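PDB 3QAV: Rho-class glutathione S-transferase from Laternula elliptica, which probably catalyses the transfer of glutathione to electrophilic substrates. Local coordinates for residues F123-I128 with F189-L194; G174-K179 with M183-F188. All coordinates share one frame; numbering follows the deposited sequence.

Contact 1 (F123-I128 with F189-L194); sequences FETSNI and FPMVAL
M191 reaches I128 and T125 through a side chain that runs straight and then turns. Its CG sits beside the backbone N (chi1 -67°), an extended chi2 of -177° carries SD across to segment 123-128, and chi3 of 96° bends the CE methyl round toward I128. The contact belongs to the all-helical C-terminal domain of the glutathione S-transferase fold, where helix 183-197, kinked at P190, passes the junction between helices 112-124 and 126-131. I128 crosses the methionine at a slant: its CB lies 3.4 Å from M191 CE, closer than carbon pairs normally come, and its CG2 follows at 3.7 Å from M191 CE. I128 CD1 comes no nearer than 4.1 Å to M191 SD. T125 supplies the other wall. Its carbonyl oxygen is 3.1 Å from both M191 SD and M191 CE; the same oxygen accepts the backbone N-H of I128 and lies against the thioether. All three touching residues are buried, and the approaches between them are van der Waals contacts, with M191 contributing more of the shared surface than T125 and I128 together. Without the thioether, as with an alanine here, the T125 carbonyl and the flank of I128 are likely to face a gap. W165 of helix 148-172 packs on both T125 and I128, and the side chain of T125 lies about 9 Å from that of S91, a glutathione-binding residue. T125 OG1 is hydrogen-bonded to the carbonyl oxygen of M122, three residues back, while T125 CB meets M191 SD at 3.8 Å.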
loop_
_atom_site.group_PDB
_atom_site.type_symbol
_atom_site.label_atom_id
_atom_site.label_comp_id
_atom_site.label_asym_id
_atom_site.label_seq_id
_atom_site.Cartn_x
_atom_site.Cartn_y
_atom_site.Cartn_z
ATOM N N PHE A 123 -2.121 -5.447 -4.448
ATOM C CA PHE A 123 -1.322 -4.250 -4.210
ATOM C C PHE A 123 -1.339 -3.221 -5.333
ATOM O O PHE A 123 -1.120 -2.039 -5.094
ATOM C CB PHE A 123 0.105 -4.685 -3.843
ATOM C CG PHE A 123 0.143 -5.603 -2.633
ATOM C CD1 PHE A 123 0.558 -6.925 -2.746
ATOM C CD2 PHE A 123 -0.318 -5.154 -1.396
ATOM C CE1 PHE A 123 0.509 -7.791 -1.648
ATOM C CE2 PHE A 123 -0.373 -6.008 -0.296
ATOM C CZ PHE A 123 0.040 -7.331 -0.421
ATOM N N GLU A 124 -1.623 -3.659 -6.553
ATOM C CA GLU A 124 -1.692 -2.725 -7.669
ATOM C C GLU A 124 -2.946 -1.845 -7.543
ATOM O O GLU A 124 -2.998 -0.740 -8.098
ATOM C CB GLU A 124 -1.716 -3.487 -8.997
ATOM C CG GLU A 124 -1.671 -2.596 -10.236
ATOM C CD GLU A 124 -1.666 -3.404 -11.520
ATOM O OE1 GLU A 124 -1.460 -4.632 -11.446
ATOM O OE2 GLU A 124 -1.852 -2.810 -12.605
ATOM N N THR A 125 -3.949 -2.322 -6.803
ATOM C CA THR A 125 -5.187 -1.557 -6.637
ATOM C C THR A 125 -4.964 -0.179 -6.021
ATOM O O THR A 125 -5.832 0.693 -6.123
ATOM C CB THR A 125 -6.228 -2.292 -5.751
ATOM O OG1 THR A 125 -5.745 -2.380 -4.405
ATOM C CG2 THR A 125 -6.502 -3.674 -6.286
ATOM N N SER A 126 -3.811 0.019 -5.384
ATOM C CA SER A 126 -3.518 1.304 -4.758
ATOM C C SER A 126 -3.431 2.417 -5.802
ATOM O O SER A 126 -3.687 3.577 -5.493
ATOM C CB SER A 126 -2.209 1.244 -3.967
ATOM O OG SER A 126 -1.090 1.412 -4.819
ATOM N N ASN A 127 -3.062 2.061 -7.030
ATOM C CA ASN A 127 -2.965 3.028 -8.128
ATOM C C ASN A 127 -4.320 3.626 -8.478
ATOM O O ASN A 127 -4.397 4.691 -9.081
ATOM C CB ASN A 127 -2.413 2.368 -9.390
ATOM C CG ASN A 127 -0.941 2.082 -9.299
ATOM O OD1 ASN A 127 -0.140 2.982 -9.051
ATOM N ND2 ASN A 127 -0.567 0.823 -9.512
ATOM N N ILE A 128 -5.389 2.919 -8.130
ATOM C CA ILE A 128 -6.725 3.399 -8.419
ATOM C C ILE A 128 -7.005 4.595 -7.535
ATOM O O ILE A 128 -7.549 5.596 -7.994
ATOM C CB ILE A 128 -7.779 2.302 -8.172
ATOM C CG1 ILE A 128 -7.519 1.125 -9.122
ATOM C CG2 ILE A 128 -9.192 2.874 -8.367
ATOM C CD1 ILE A 128 -8.426 -0.076 -8.887
ATOM N N PHE A 189 -12.850 -4.582 -5.846
ATOM C CA PHE A 189 -14.257 -4.217 -5.876
ATOM C C PHE A 189 -14.665 -2.972 -5.090
ATOM O O PHE A 189 -15.331 -2.090 -5.630
ATOM C CB PHE A 189 -15.112 -5.394 -5.422
ATOM C CG PHE A 189 -16.562 -5.068 -5.347
ATOM C CD1 PHE A 189 -17.329 -4.989 -6.504
ATOM C CD2 PHE A 189 -17.155 -4.781 -4.119
ATOM C CE1 PHE A 189 -18.667 -4.626 -6.438
ATOM C CE2 PHE A 189 -18.479 -4.418 -4.046
ATOM C CZ PHE A 189 -19.241 -4.338 -5.206
ATOM N N PRO A 190 -14.304 -2.891 -3.800
ATOM C CA PRO A 190 -14.696 -1.694 -3.048
ATOM C C PRO A 190 -14.344 -0.406 -3.788
ATOM O O PRO A 190 -15.090 0.579 -3.754
ATOM C CB PRO A 190 -13.925 -1.846 -1.744
ATOM C CG PRO A 190 -13.958 -3.339 -1.535
ATOM C CD PRO A 190 -13.629 -3.868 -2.925
ATOM N N MET A 191 -13.198 -0.414 -4.453
ATOM C CA MET A 191 -12.764 0.760 -5.186
ATOM C C MET A 191 -13.667 1.004 -6.386
ATOM O O MET A 191 -13.967 2.148 -6.722
ATOM C CB MET A 191 -11.305 0.598 -5.609
ATOM C CG MET A 191 -10.369 0.585 -4.406
ATOM S SD MET A 191 -8.646 0.475 -4.862
ATOM C CE MET A 191 -8.189 2.183 -4.840
ATOM N N VAL A 192 -14.109 -0.074 -7.030
ATOM C CA VAL A 192 -15.009 0.068 -8.172
ATOM C C VAL A 192 -16.399 0.529 -7.696
ATOM O O VAL A 192 -17.015 1.398 -8.313
ATOM C CB VAL A 192 -15.137 -1.253 -8.961
ATOM C CG1 VAL A 192 -16.135 -1.081 -10.109
ATOM C CG2 VAL A 192 -13.775 -1.651 -9.529
ATOM N N ALA A 193 -16.881 -0.043 -6.593
ATOM C CA ALA A 193 -18.191 0.330 -6.041
ATOM C C ALA A 193 -18.202 1.818 -5.690
ATOM O O ALA A 193 -19.205 2.518 -5.891
ATOM C CB ALA A 193 -18.492 -0.500 -4.798
ATOM N N LEU A 194 -17.080 2.292 -5.162
ATOM C CA LEU A 194 -16.928 3.695 -4.789
ATOM C C LEU A 194 -17.005 4.549 -6.054
ATOM O O LEU A 194 -17.648 5.592 -6.073
ATOM C CB LEU A 194 -15.576 3.903 -4.101
ATOM C CG LEU A 194 -15.261 5.279 -3.508
ATOM C CD1 LEU A 194 -16.145 5.539 -2.300
ATOM C CD2 LEU A 194 -13.800 5.327 -3.095
#

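Contact 2 (G174-K179 with M183-F188); sequences GFVATK and MADVFF
V176 is gripped by D185, A184 and F188 at once, and that is the tight part of the contact. Its backbone N donates to D185 OD2 over 3.0 Å in a nearly straight bond (173° at the hydrogen), meeting the oxygen on its syn side, slightly out of the carboxylate plane. With chi1 at 80°, V176 CG1 is wedged between the backbone N and the carbonyl carbon and packs on the A184 methyl, CG1 to CB 3.5 Å. The other branch, CG2, lies over a face of the F188 ring, 3.9 Å from the centroid and displaced toward the rim, which makes it a CH-pi contact. A177 adds its CB against A184 CB at 3.8 Å. The looser side is polar and wetter. There D185 OD1 accepts a hydrogen bond from a water 2.8 Å away, and the same water accepts the N-H of A177, thus bridging loop and helix. F175, partly exposed, touches the carboxylate mainly through its CB, 3.4 Å from D185 OD1, with ring and carboxylate planes 75° apart. Both oxygens of the buried D185 are therefore shared: OD2 is also bonded to Y212 OH, and OD1 also accepts the N-H of T182. This last bond is consistent with the S/T-x-x-D N-capping box known from glutathione S-transferases, of which it would be the half made by the D185 carboxylate. The loop that follows helix 148-172 is thereby folded back onto the first two turns of helix 183-197. R121 of helix 112-124 lies against A177 and A184, W165 of helix 148-172 stacks on F188, and M215 and M216 of helix 207-217 pack on F175.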
loop_
_atom_site.group_PDB
_atom_site.type_symbol
_atom_site.label_atom_id
_atom_site.label_comp_id
_atom_site.label_asym_id
_atom_site.label_seq_id
_atom_site.Cartn_x
_atom_site.Cartn_y
_atom_site.Cartn_z
ATOM N N GLY A 174 -13.528 -13.320 -15.870
ATOM C CA GLY A 174 -14.249 -13.524 -14.626
ATOM C C GLY A 174 -13.953 -12.519 -13.527
ATOM O O GLY A 174 -14.599 -11.472 -13.444
ATOM N N PHE A 175 -12.983 -12.838 -12.675
ATOM C CA PHE A 175 -12.618 -11.957 -11.571
ATOM C C PHE A 175 -11.369 -11.137 -11.912
ATOM O O PHE A 175 -10.826 -11.260 -13.011
ATOM C CB PHE A 175 -12.448 -12.792 -10.304
ATOM C CG PHE A 175 -13.719 -13.490 -9.881
ATOM C CD1 PHE A 175 -14.597 -12.889 -8.977
ATOM C CD2 PHE A 175 -14.063 -14.727 -10.424
ATOM C CE1 PHE A 175 -15.798 -13.512 -8.623
ATOM C CE2 PHE A 175 -15.264 -15.358 -10.075
ATOM C CZ PHE A 175 -16.131 -14.747 -9.173
ATOM N N VAL A 176 -10.907 -10.305 -10.988
ATOM C CA VAL A 176 -9.776 -9.424 -11.282
ATOM C C VAL A 176 -8.376 -10.034 -11.426
ATOM O O VAL A 176 -7.512 -9.439 -12.074
ATOM C CB VAL A 176 -9.728 -8.259 -10.259
ATOM C CG1 VAL A 176 -9.083 -8.732 -8.951
ATOM C CG2 VAL A 176 -8.989 -7.061 -10.864
ATOM N N ALA A 177 -8.146 -11.210 -10.852
ATOM C CA ALA A 177 -6.831 -11.846 -10.946
ATOM C C ALA A 177 -6.871 -13.244 -11.560
ATOM O O ALA A 177 -5.926 -13.667 -12.228
ATOM C CB ALA A 177 -6.181 -11.909 -9.563
ATOM N N THR A 178 -7.966 -13.958 -11.327
ATOM C CA THR A 178 -8.122 -15.308 -11.854
ATOM C C THR A 178 -9.589 -15.515 -12.196
ATOM O O THR A 178 -10.387 -14.588 -12.113
ATOM C CB THR A 178 -7.732 -16.363 -10.809
ATOM O OG1 THR A 178 -8.710 -16.370 -9.768
ATOM C CG2 THR A 178 -6.378 -16.046 -10.193
ATOM N N LYS A 179 -9.949 -16.734 -12.574
ATOM C CA LYS A 179 -11.340 -17.035 -12.900
ATOM C C LYS A 179 -12.137 -17.373 -11.638
ATOM O O LYS A 179 -13.289 -17.805 -11.708
ATOM C CB LYS A 179 -11.411 -18.191 -13.901
ATOM C CG LYS A 179 -10.901 -17.823 -15.280
ATOM C CD LYS A 179 -10.934 -19.007 -16.224
ATOM C CE LYS A 179 -10.365 -18.633 -17.586
ATOM N NZ LYS A 179 -11.149 -17.540 -18.237
ATOM N N MET A 183 -8.506 -12.858 -2.829
ATOM C CA MET A 183 -8.210 -11.673 -2.025
ATOM C C MET A 183 -8.118 -10.430 -2.906
ATOM O O MET A 183 -8.443 -9.338 -2.462
ATOM C CB MET A 183 -6.890 -11.850 -1.258
ATOM C CG MET A 183 -6.620 -10.743 -0.239
ATOM S SD MET A 183 -7.841 -10.710 1.101
ATOM C CE MET A 183 -7.236 -12.028 2.147
ATOM N N ALA A 184 -7.679 -10.599 -4.151
ATOM C CA ALA A 184 -7.553 -9.473 -5.076
ATOM C C ALA A 184 -8.885 -8.758 -5.296
ATOM O O ALA A 184 -8.924 -7.528 -5.411
ATOM C CB ALA A 184 -6.996 -9.945 -6.413
ATOM N N ASP A 185 -9.974 -9.522 -5.363
ATOM C CA ASP A 185 -11.289 -8.921 -5.563
ATOM C C ASP A 185 -11.749 -8.168 -4.320
ATOM O O ASP A 185 -12.529 -7.219 -4.403
ATOM C CB ASP A 185 -12.304 -9.993 -5.942
ATOM C CG ASP A 185 -11.973 -10.640 -7.266
ATOM O OD1 ASP A 185 -11.445 -11.774 -7.264
ATOM O OD2 ASP A 185 -12.223 -9.993 -8.309
ATOM N N VAL A 186 -11.254 -8.594 -3.169
ATOM C CA VAL A 186 -11.594 -7.950 -1.907
ATOM C C VAL A 186 -11.029 -6.526 -1.929
ATOM O O VAL A 186 -11.649 -5.581 -1.431
ATOM C CB VAL A 186 -10.962 -8.718 -0.720
ATOM C CG1 VAL A 186 -10.984 -7.864 0.525
ATOM C CG2 VAL A 186 -11.705 -10.021 -0.492
ATOM N N PHE A 187 -9.845 -6.385 -2.511
ATOM C CA PHE A 187 -9.193 -5.084 -2.588
ATOM C C PHE A 187 -9.748 -4.248 -3.728
ATOM O O PHE A 187 -9.948 -3.045 -3.597
ATOM C CB PHE A 187 -7.679 -5.257 -2.810
ATOM C CG PHE A 187 -6.918 -5.704 -1.588
ATOM C CD1 PHE A 187 -7.308 -6.828 -0.874
ATOM C CD2 PHE A 187 -5.794 -4.997 -1.160
ATOM C CE1 PHE A 187 -6.592 -7.245 0.252
ATOM C CE2 PHE A 187 -5.072 -5.405 -0.040
ATOM C CZ PHE A 187 -5.474 -6.531 0.666
ATOM N N PHE A 188 -10.002 -4.900 -4.852
ATOM C CA PHE A 188 -10.465 -4.204 -6.049
ATOM C C PHE A 188 -11.895 -3.685 -6.050
ATOM O O PHE A 188 -12.128 -2.499 -6.235
ATOM C CB PHE A 188 -10.263 -5.118 -7.262
ATOM C CG PHE A 188 -10.595 -4.470 -8.572
ATOM C CD1 PHE A 188 -9.918 -3.328 -8.990
ATOM C CD2 PHE A 188 -11.570 -5.012 -9.400
ATOM C CE1 PHE A 188 -10.209 -2.736 -10.216
ATOM C CE2 PHE A 188 -11.866 -4.424 -10.629
ATOM C CZ PHE A 188 -11.185 -3.288 -11.035
HETATM O O HOH W 1 -9.441 -13.209 -8.678
#

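In the fold
Contacts 1 and 2 have centres about 11 Å apart and share helix 183-197, contact 2 using its first turns and contact 1 the turns that follow. Along the chain contact 2 is nested inside the loop closed by contact 1, whose segments are separated by 60 mostly helical residues. The two meet directly: I128 CD1 is 3.5 Å from F188 CE1, and T125 OG1 is 3.8 Å from F187 CB. The centre of contact 1 is about 6 Å from the chain centre and that of contact 2 about 11 Å. Helix 183-197 is thus fixed to its own leading loop at one end and to the junction of helices 112-124 and 126-131 further along, within the C-terminal helical bundle.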